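PDB 6TA8: tyrocidine synthase 2 from Brevibacillus parabrevis, which belongs to the nonribosomal peptide synthetases, large modular enzymes, and is represented here by a condensation domain. Local coordinates for residues Val298-Glu303 and Pro381-Asn386; Asn278-Thr283 and Thr346-Arg351. One frame throughout, in Å; residues are numbered along the deposited sequence.

Contact 1 (Val298-Glu303 and Pro381-Asn386); sequences VVINLE and PEISFN
Leu-302 lays its CD1 methyl against the edge of the Phe-385 ring, near the ring plane and 3.5 Å from CD2; the two side chains extend together on one face. Phe-385 has CG anti to the backbone N, and this chi1 of -167° brings the CD2 edge to Leu-302. Phe-385 CB packs separately on the CG2 methyl of Ile-300. Further along this face the CD1 of Ile-300 reaches CB of Ile-383 at 3.7 Å, and Val-298 CG2 meets the CD1 end of Ile-383. Beneath this apolar row the strands pair in parallel: Asn-301 N donates to Ile-383 O (2.7 Å, almost straight), Asn-301 O accepts from Phe-385 N, and Glu-303 N reaches Phe-385 O at 3.1 Å. The other face holds Asn-301 and Ser-384, whose OG makes a weak bond to Asn-301 O. Before the pairing starts, the Pro-381 ring packs its CG on Val-299 CG1 at 3.6 Å. Glu-303 OE2 is hydrogen-bonded to Gln-326 NE2 of strand 325-332. Strand 421-428 flanks 383-390, so both are inner strands of a mixed sheet, 297-304 next to its edge strand 325-332, with helix 277-293 lying over Phe-385.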
ATOM      1  N   VAL A 298       5.306  14.874 -16.181  1.00 51.05           N
ATOM      2  CA  VAL A 298       5.899  13.967 -15.205  1.00 55.43           C
ATOM      3  C   VAL A 298       5.135  12.650 -15.244  1.00 50.20           C
ATOM      4  O   VAL A 298       3.908  12.633 -15.389  1.00 52.23           O
ATOM      5  CB  VAL A 298       5.900  14.579 -13.785  1.00 51.68           C
ATOM      6  CG1 VAL A 298       4.482  14.891 -13.319  1.00 48.46           C
ATOM      7  CG2 VAL A 298       6.609  13.661 -12.800  1.00 50.76           C
ATOM      8  N   VAL A 299       5.868  11.545 -15.138  1.00 52.65           N
ATOM      9  CA  VAL A 299       5.287  10.207 -15.133  1.00 47.67           C
ATOM     10  C   VAL A 299       5.264   9.709 -13.695  1.00 49.75           C
ATOM     11  O   VAL A 299       6.314   9.589 -13.054  1.00 51.98           O
ATOM     12  CB  VAL A 299       6.075   9.249 -16.040  1.00 51.03           C
ATOM     13  CG1 VAL A 299       5.461   7.861 -16.001  1.00 48.24           C
ATOM     14  CG2 VAL A 299       6.113   9.780 -17.466  1.00 53.05           C
ATOM     15  N   ILE A 300       4.068   9.420 -13.189  1.00 48.46           N
ATOM     16  CA  ILE A 300       3.865   8.997 -11.809  1.00 42.58           C
ATOM     17  C   ILE A 300       3.537   7.511 -11.791  1.00 45.45           C
ATOM     18  O   ILE A 300       2.827   7.010 -12.672  1.00 48.61           O
ATOM     19  CB  ILE A 300       2.745   9.813 -11.134  1.00 44.28           C
ATOM     20  CG1 ILE A 300       2.963  11.310 -11.359  1.00 51.16           C
ATOM     21  CG2 ILE A 300       2.670   9.504  -9.645  1.00 49.58           C
ATOM     22  CD1 ILE A 300       4.149  11.873 -10.613  1.00 41.84           C
ATOM     23  N   ASN A 301       4.058   6.807 -10.786  1.00 47.42           N
ATOM     24  CA  ASN A 301       3.749   5.393 -10.571  1.00 45.00           C
ATOM     25  C   ASN A 301       2.613   5.318  -9.559  1.00 48.29           C
ATOM     26  O   ASN A 301       2.830   5.223  -8.350  1.00 45.98           O
ATOM     27  CB  ASN A 301       4.985   4.638 -10.099  1.00 49.58           C
ATOM     28  CG  ASN A 301       4.763   3.138 -10.023  1.00 50.50           C
ATOM     29  OD1 ASN A 301       3.971   2.656  -9.213  1.00 54.48           O
ATOM     30  ND2 ASN A 301       5.471   2.392 -10.863  1.00 54.02           N
ATOM     31  N   LEU A 302       1.383   5.363 -10.061  1.00 38.90           N
ATOM     32  CA  LEU A 302       0.213   5.351  -9.194  1.00 43.46           C
ATOM     33  C   LEU A 302      -0.185   3.920  -8.855  1.00 42.02           C
ATOM     34  O   LEU A 302      -0.118   3.024  -9.702  1.00 44.58           O
ATOM     35  CB  LEU A 302      -0.951   6.084  -9.862  1.00 41.67           C
ATOM     36  CG  LEU A 302      -2.241   6.208  -9.048  1.00 50.11           C
ATOM     37  CD1 LEU A 302      -2.144   7.338  -8.038  1.00 51.58           C
ATOM     38  CD2 LEU A 302      -3.426   6.434  -9.963  1.00 51.71           C
ATOM     39  N   GLU A 303      -0.596   3.710  -7.609  1.00 48.87           N
ATOM     40  CA  GLU A 303      -0.973   2.393  -7.118  1.00 49.63           C
ATOM     41  C   GLU A 303      -2.477   2.334  -6.882  1.00 49.89           C
ATOM     42  O   GLU A 303      -3.063   3.261  -6.314  1.00 54.27           O
ATOM     43  CB  GLU A 303      -0.227   2.054  -5.825  1.00 45.57           C
ATOM     44  CG  GLU A 303       1.289   2.093  -5.957  1.00 55.79           C
ATOM     45  CD  GLU A 303       1.998   1.645  -4.692  1.00 62.02           C
ATOM     46  OE1 GLU A 303       1.340   1.565  -3.633  1.00 53.59           O
ATOM     47  OE2 GLU A 303       3.216   1.371  -4.760  1.00 59.13           O
ATOM     48  N   PRO A 381       8.791   5.553 -14.202  1.00 45.47           N
ATOM     49  CA  PRO A 381       8.413   6.651 -13.308  1.00 46.66           C
ATOM     50  C   PRO A 381       9.355   6.740 -12.120  1.00 44.79           C
ATOM     51  O   PRO A 381       9.828   5.726 -11.600  1.00 44.63           O
ATOM     52  CB  PRO A 381       6.988   6.283 -12.865  1.00 43.14           C
ATOM     53  CG  PRO A 381       6.544   5.188 -13.792  1.00 49.07           C
ATOM     54  CD  PRO A 381       7.793   4.473 -14.202  1.00 57.92           C
ATOM     55  N   GLU A 382       9.635   7.973 -11.697  1.00 40.40           N
ATOM     56  CA  GLU A 382      10.490   8.221 -10.548  1.00 48.05           C
ATOM     57  C   GLU A 382       9.724   8.682  -9.317  1.00 49.36           C
ATOM     58  O   GLU A 382      10.320   8.773  -8.237  1.00 45.84           O
ATOM     59  CB  GLU A 382      11.567   9.259 -10.898  1.00 43.44           C
ATOM     60  CG  GLU A 382      12.745   8.682 -11.667  1.00 52.89           C
ATOM     61  CD  GLU A 382      13.656   9.752 -12.235  1.00 59.24           C
ATOM     62  OE1 GLU A 382      13.142  10.810 -12.653  1.00 61.24           O
ATOM     63  OE2 GLU A 382      14.886   9.533 -12.265  1.00 67.89           O
ATOM     64  N   ILE A 383       8.433   8.972  -9.447  1.00 44.00           N
ATOM     65  CA  ILE A 383       7.579   9.331  -8.323  1.00 40.02           C
ATOM     66  C   ILE A 383       6.498   8.269  -8.183  1.00 43.96           C
ATOM     67  O   ILE A 383       5.917   7.829  -9.180  1.00 49.76           O
ATOM     68  CB  ILE A 383       6.946  10.726  -8.503  1.00 47.85           C
ATOM     69  CG1 ILE A 383       8.015  11.763  -8.847  1.00 44.84           C
ATOM     70  CG2 ILE A 383       6.185  11.135  -7.251  1.00 44.17           C
ATOM     71  CD1 ILE A 383       7.452  13.141  -9.108  1.00 46.88           C
ATOM     72  N   SER A 384       6.236   7.859  -6.947  1.00 45.32           N
ATOM     73  CA  SER A 384       5.180   6.906  -6.637  1.00 45.30           C
ATOM     74  C   SER A 384       4.118   7.595  -5.795  1.00 48.15           C
ATOM     75  O   SER A 384       4.442   8.282  -4.820  1.00 55.90           O
ATOM     76  CB  SER A 384       5.738   5.686  -5.900  1.00 48.49           C
ATOM     77  OG  SER A 384       4.716   4.740  -5.635  1.00 52.76           O
ATOM     78  N   PHE A 385       2.855   7.416  -6.175  1.00 40.58           N
ATOM     79  CA  PHE A 385       1.726   7.976  -5.449  1.00 43.39           C
ATOM     80  C   PHE A 385       0.794   6.856  -5.008  1.00 46.08           C
ATOM     81  O   PHE A 385       0.608   5.870  -5.727  1.00 50.18           O
ATOM     82  CB  PHE A 385       0.957   8.990  -6.302  1.00 48.18           C
ATOM     83  CG  PHE A 385      -0.011   9.831  -5.518  1.00 51.16           C
ATOM     84  CD1 PHE A 385       0.404  11.002  -4.907  1.00 46.02           C
ATOM     85  CD2 PHE A 385      -1.336   9.447  -5.387  1.00 44.50           C
ATOM     86  CE1 PHE A 385      -0.483  11.776  -4.185  1.00 49.61           C
ATOM     87  CE2 PHE A 385      -2.228  10.216  -4.665  1.00 39.71           C
ATOM     88  CZ  PHE A 385      -1.801  11.382  -4.064  1.00 48.55           C
ATOM     89  N   ASN A 386       0.211   7.017  -3.822  1.00 54.70           N
ATOM     90  CA  ASN A 386      -0.686   6.014  -3.258  1.00 48.60           C
ATOM     91  C   ASN A 386      -1.615   6.698  -2.269  1.00 50.52           C
ATOM     92  O   ASN A 386      -1.151   7.284  -1.287  1.00 52.26           O
ATOM     93  CB  ASN A 386       0.100   4.894  -2.571  1.00 52.80           C
ATOM     94  CG  ASN A 386      -0.801   3.824  -1.983  1.00 59.12           C
ATOM     95  OD1 ASN A 386      -1.937   3.644  -2.421  1.00 63.41           O
ATOM     96  ND2 ASN A 386      -0.296   3.107  -0.987  1.00 61.27           N
TER

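Contact 2 (Asn278-Thr283 and Thr346-Arg351)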
ATOM      1  N   ASN A 278      -8.755  10.826  -6.248  1.00 59.79           N
ATOM      2  CA  ASN A 278      -7.520  10.735  -7.018  1.00 59.54           C
ATOM      3  C   ASN A 278      -7.412  11.816  -8.086  1.00 59.25           C
ATOM      4  O   ASN A 278      -6.298  12.126  -8.521  1.00 57.10           O
ATOM      5  CB  ASN A 278      -7.407   9.353  -7.662  1.00 59.32           C
ATOM      6  CG  ASN A 278      -6.773   8.330  -6.737  1.00 62.52           C
ATOM      7  OD1 ASN A 278      -5.700   8.563  -6.180  1.00 55.80           O
ATOM      8  ND2 ASN A 278      -7.436   7.193  -6.566  1.00 61.89           N
ATOM      9  N   ASP A 279      -8.533  12.401  -8.513  1.00 59.26           N
ATOM     10  CA  ASP A 279      -8.481  13.441  -9.535  1.00 54.35           C
ATOM     11  C   ASP A 279      -7.877  14.727  -8.983  1.00 57.40           C
ATOM     12  O   ASP A 279      -6.994  15.329  -9.607  1.00 54.00           O
ATOM     13  CB  ASP A 279      -9.882  13.702 -10.092  1.00 62.40           C
ATOM     14  CG  ASP A 279     -10.409  12.544 -10.916  1.00 68.84           C
ATOM     15  OD1 ASP A 279      -9.589  11.808 -11.503  1.00 63.74           O
ATOM     16  OD2 ASP A 279     -11.645  12.371 -10.977  1.00 70.38           O
ATOM     17  N   LEU A 280      -8.338  15.163  -7.810  1.00 53.53           N
ATOM     18  CA  LEU A 280      -7.871  16.424  -7.244  1.00 53.19           C
ATOM     19  C   LEU A 280      -6.458  16.306  -6.684  1.00 57.89           C
ATOM     20  O   LEU A 280      -5.674  17.259  -6.772  1.00 59.71           O
ATOM     21  CB  LEU A 280      -8.836  16.898  -6.159  1.00 59.21           C
ATOM     22  CG  LEU A 280     -10.306  16.999  -6.574  1.00 60.10           C
ATOM     23  CD1 LEU A 280     -11.168  17.439  -5.402  1.00 68.78           C
ATOM     24  CD2 LEU A 280     -10.466  17.948  -7.752  1.00 52.76           C
ATOM     25  N   LEU A 281      -6.114  15.152  -6.110  1.00 56.99           N
ATOM     26  CA  LEU A 281      -4.786  14.987  -5.527  1.00 51.37           C
ATOM     27  C   LEU A 281      -3.704  14.917  -6.596  1.00 54.89           C
ATOM     28  O   LEU A 281      -2.581  15.381  -6.367  1.00 52.26           O
ATOM     29  CB  LEU A 281      -4.746  13.733  -4.654  1.00 54.70           C
ATOM     30  CG  LEU A 281      -5.533  13.796  -3.344  1.00 56.41           C
ATOM     31  CD1 LEU A 281      -5.313  12.535  -2.526  1.00 55.56           C
ATOM     32  CD2 LEU A 281      -5.150  15.032  -2.545  1.00 55.85           C
ATOM     33  N   LEU A 282      -4.014  14.345  -7.762  1.00 51.57           N
ATOM     34  CA  LEU A 282      -3.024  14.261  -8.829  1.00 53.71           C
ATOM     35  C   LEU A 282      -2.917  15.562  -9.614  1.00 57.92           C
ATOM     36  O   LEU A 282      -1.853  15.860 -10.169  1.00 55.69           O
ATOM     37  CB  LEU A 282      -3.358  13.103  -9.771  1.00 53.51           C
ATOM     38  CG  LEU A 282      -3.102  11.697  -9.221  1.00 53.04           C
ATOM     39  CD1 LEU A 282      -3.366  10.645 -10.289  1.00 52.09           C
ATOM     40  CD2 LEU A 282      -1.685  11.580  -8.683  1.00 45.22           C
ATOM     41  N   THR A 283      -3.999  16.342  -9.675  1.00 58.64           N
ATOM     42  CA  THR A 283      -3.942  17.637 -10.345  1.00 59.28           C
ATOM     43  C   THR A 283      -3.037  18.601  -9.589  1.00 52.42           C
ATOM     44  O   THR A 283      -2.157  19.237 -10.180  1.00 51.91           O
ATOM     45  CB  THR A 283      -5.349  18.218 -10.487  1.00 59.05           C
ATOM     46  OG1 THR A 283      -6.175  17.301 -11.215  1.00 58.19           O
ATOM     47  CG2 THR A 283      -5.306  19.548 -11.225  1.00 54.87           C
ATOM     48  N   THR A 346      -7.045  16.325 -16.146  1.00 66.70           N
ATOM     49  CA  THR A 346      -6.602  15.165 -15.379  1.00 64.14           C
ATOM     50  C   THR A 346      -7.753  14.201 -15.118  1.00 63.01           C
ATOM     51  O   THR A 346      -7.570  12.979 -15.182  1.00 60.01           O
ATOM     52  CB  THR A 346      -5.967  15.626 -14.066  1.00 61.05           C
ATOM     53  OG1 THR A 346      -4.746  16.320 -14.347  1.00 59.30           O
ATOM     54  CG2 THR A 346      -5.671  14.439 -13.157  1.00 59.15           C
ATOM     55  N   LYS A 347      -8.945  14.730 -14.829  1.00 62.81           N
ATOM     56  CA  LYS A 347     -10.097  13.871 -14.571  1.00 61.62           C
ATOM     57  C   LYS A 347     -10.391  12.973 -15.766  1.00 66.27           C
ATOM     58  O   LYS A 347     -10.602  11.765 -15.612  1.00 64.42           O
ATOM     59  CB  LYS A 347     -11.314  14.729 -14.215  1.00 60.31           C
ATOM     60  CG  LYS A 347     -12.649  14.183 -14.702  1.00 65.60           C
ATOM     61  CD  LYS A 347     -13.150  13.033 -13.842  1.00 72.19           C
ATOM     62  CE  LYS A 347     -14.575  12.656 -14.216  1.00 76.30           C
ATOM     63  NZ  LYS A 347     -14.743  12.501 -15.690  1.00 68.64           N
ATOM     64  N   GLU A 348     -10.400  13.545 -16.971  1.00 63.81           N
ATOM     65  CA  GLU A 348     -10.604  12.745 -18.170  1.00 66.96           C
ATOM     66  C   GLU A 348      -9.361  11.960 -18.562  1.00 64.61           C
ATOM     67  O   GLU A 348      -9.468  11.009 -19.344  1.00 63.63           O
ATOM     68  CB  GLU A 348     -11.045  13.637 -19.334  1.00 61.21           C
ATOM     69  CG  GLU A 348     -12.314  14.433 -19.059  1.00 65.53           C
ATOM     70  CD  GLU A 348     -13.496  13.554 -18.692  1.00 68.88           C
ATOM     71  OE1 GLU A 348     -13.610  12.440 -19.249  1.00 63.91           O
ATOM     72  OE2 GLU A 348     -14.313  13.976 -17.846  1.00 68.44           O
ATOM     73  N   ASN A 349      -8.191  12.333 -18.040  1.00 62.44           N
ATOM     74  CA  ASN A 349      -6.982  11.561 -18.306  1.00 60.14           C
ATOM     75  C   ASN A 349      -7.054  10.186 -17.654  1.00 56.08           C
ATOM     76  O   ASN A 349      -6.667   9.182 -18.263  1.00 56.66           O
ATOM     77  CB  ASN A 349      -5.755  12.332 -17.815  1.00 59.74           C
ATOM     78  CG  ASN A 349      -4.481  11.514 -17.881  1.00 56.30           C
ATOM     79  OD1 ASN A 349      -4.288  10.713 -18.794  1.00 70.04           O
ATOM     80  ND2 ASN A 349      -3.600  11.715 -16.908  1.00 55.51           N
ATOM     81  N   LEU A 350      -7.558  10.120 -16.419  1.00 58.06           N
ATOM     82  CA  LEU A 350      -7.636   8.848 -15.711  1.00 52.41           C
ATOM     83  C   LEU A 350      -8.824   8.006 -16.165  1.00 52.02           C
ATOM     84  O   LEU A 350      -8.770   6.775 -16.079  1.00 52.51           O
ATOM     85  CB  LEU A 350      -7.701   9.092 -14.203  1.00 47.82           C
ATOM     86  CG  LEU A 350      -6.457   9.751 -13.600  1.00 58.73           C
ATOM     87  CD1 LEU A 350      -6.755  10.321 -12.224  1.00 60.05           C
ATOM     88  CD2 LEU A 350      -5.297   8.769 -13.535  1.00 49.41           C
ATOM     89  N   ARG A 351      -9.897   8.642 -16.643  1.00 55.89           N
ATOM     90  CA  ARG A 351     -11.012   7.881 -17.194  1.00 55.09           C
ATOM     91  C   ARG A 351     -10.608   7.131 -18.457  1.00 53.57           C
ATOM     92  O   ARG A 351     -11.162   6.067 -18.751  1.00 60.14           O
ATOM     93  CB  ARG A 351     -12.194   8.806 -17.481  1.00 58.75           C
ATOM     94  CG  ARG A 351     -12.747   9.517 -16.256  1.00 62.27           C
ATOM     95  CD  ARG A 351     -13.443   8.552 -15.314  1.00 64.89           C
ATOM     96  NE  ARG A 351     -14.056   9.246 -14.185  1.00 69.26           N
ATOM     97  CZ  ARG A 351     -13.556   9.256 -12.954  1.00 74.23           C
ATOM     98  NH1 ARG A 351     -12.433   8.605 -12.686  1.00 73.99           N
ATOM     99  NH2 ARG A 351     -14.182   9.917 -11.989  1.00 78.35           N
TER
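Asp-279 pushes its carboxylate into the next helix as a knob among Thr-346, Lys-347, Leu-350 and Arg-351, and the other side chains are turned around it. Its CG stands anti to the carbonyl carbon (chi1 -69°), which swings the carboxylate closer to helix 339-351 than the CB direction alone would. Asp-279 and Leu-350 pass antiparallel, leaving Asp-279 OD1 3.3 Å from Leu-350 CD1. Asp-279 OD2 lies 3.3 Å from Lys-347 CD, against the aliphatic part of the lysine, while the bent chain carries Lys-347 NZ away to a salt bridge with Glu-348 OE2 (2.6 Å). Arg-351 comes in roughly perpendicular to the aspartate, the carboxylate and guanidinium planes 50° apart. Arg-351 NH2 is 3.7 Å from Asp-279 OD2, a long salt bridge in which no N-H is aimed at the oxygen, and Lys-347 CD sits over one guanidinium face. The same OD2 accepts a hydrogen bond from Glu-276 N, so the carboxylate is also tied to the backbone just before its own helix. One turn on, Thr-283 OG1 donates to Asp-279 O (2.7 Å), reaching it from the opposite face to Thr-283 N, and rests 3.3 Å from Thr-346 CB. Leu-282 CD1 meets Leu-350 CD1 at 3.9 Å on the side nearer the sheet. The axes of segments 278-283 and 346-351 pass 9.2 Å apart at 118°: a knob-into-hole contact between steeply crossed helices beside the mixed sheet of one lobe of the two-lobed condensation-domain fold.

Overall arrangement
After the N-terminal part of the chain, with its own sheets, comes helix 277-293, which carries 278-283 and turns directly into strand 297-304. The chain then passes through the edge strand 325-332 to helix 339-351, where contact 2 closes a loop with 62 residues between its segments. Only later does strand 383-390 arrive to pair with 298-303 and close contact 1 across 77 residues. The segments alternate, so the two loops cross rather than nest. Their centres are about 13 Å apart, and they meet directly where Phe-385 packs on Leu-281 and Leu-282. Helix 277-293 thus joins the inner strands 297-304 and 383-390 to helix 339-351.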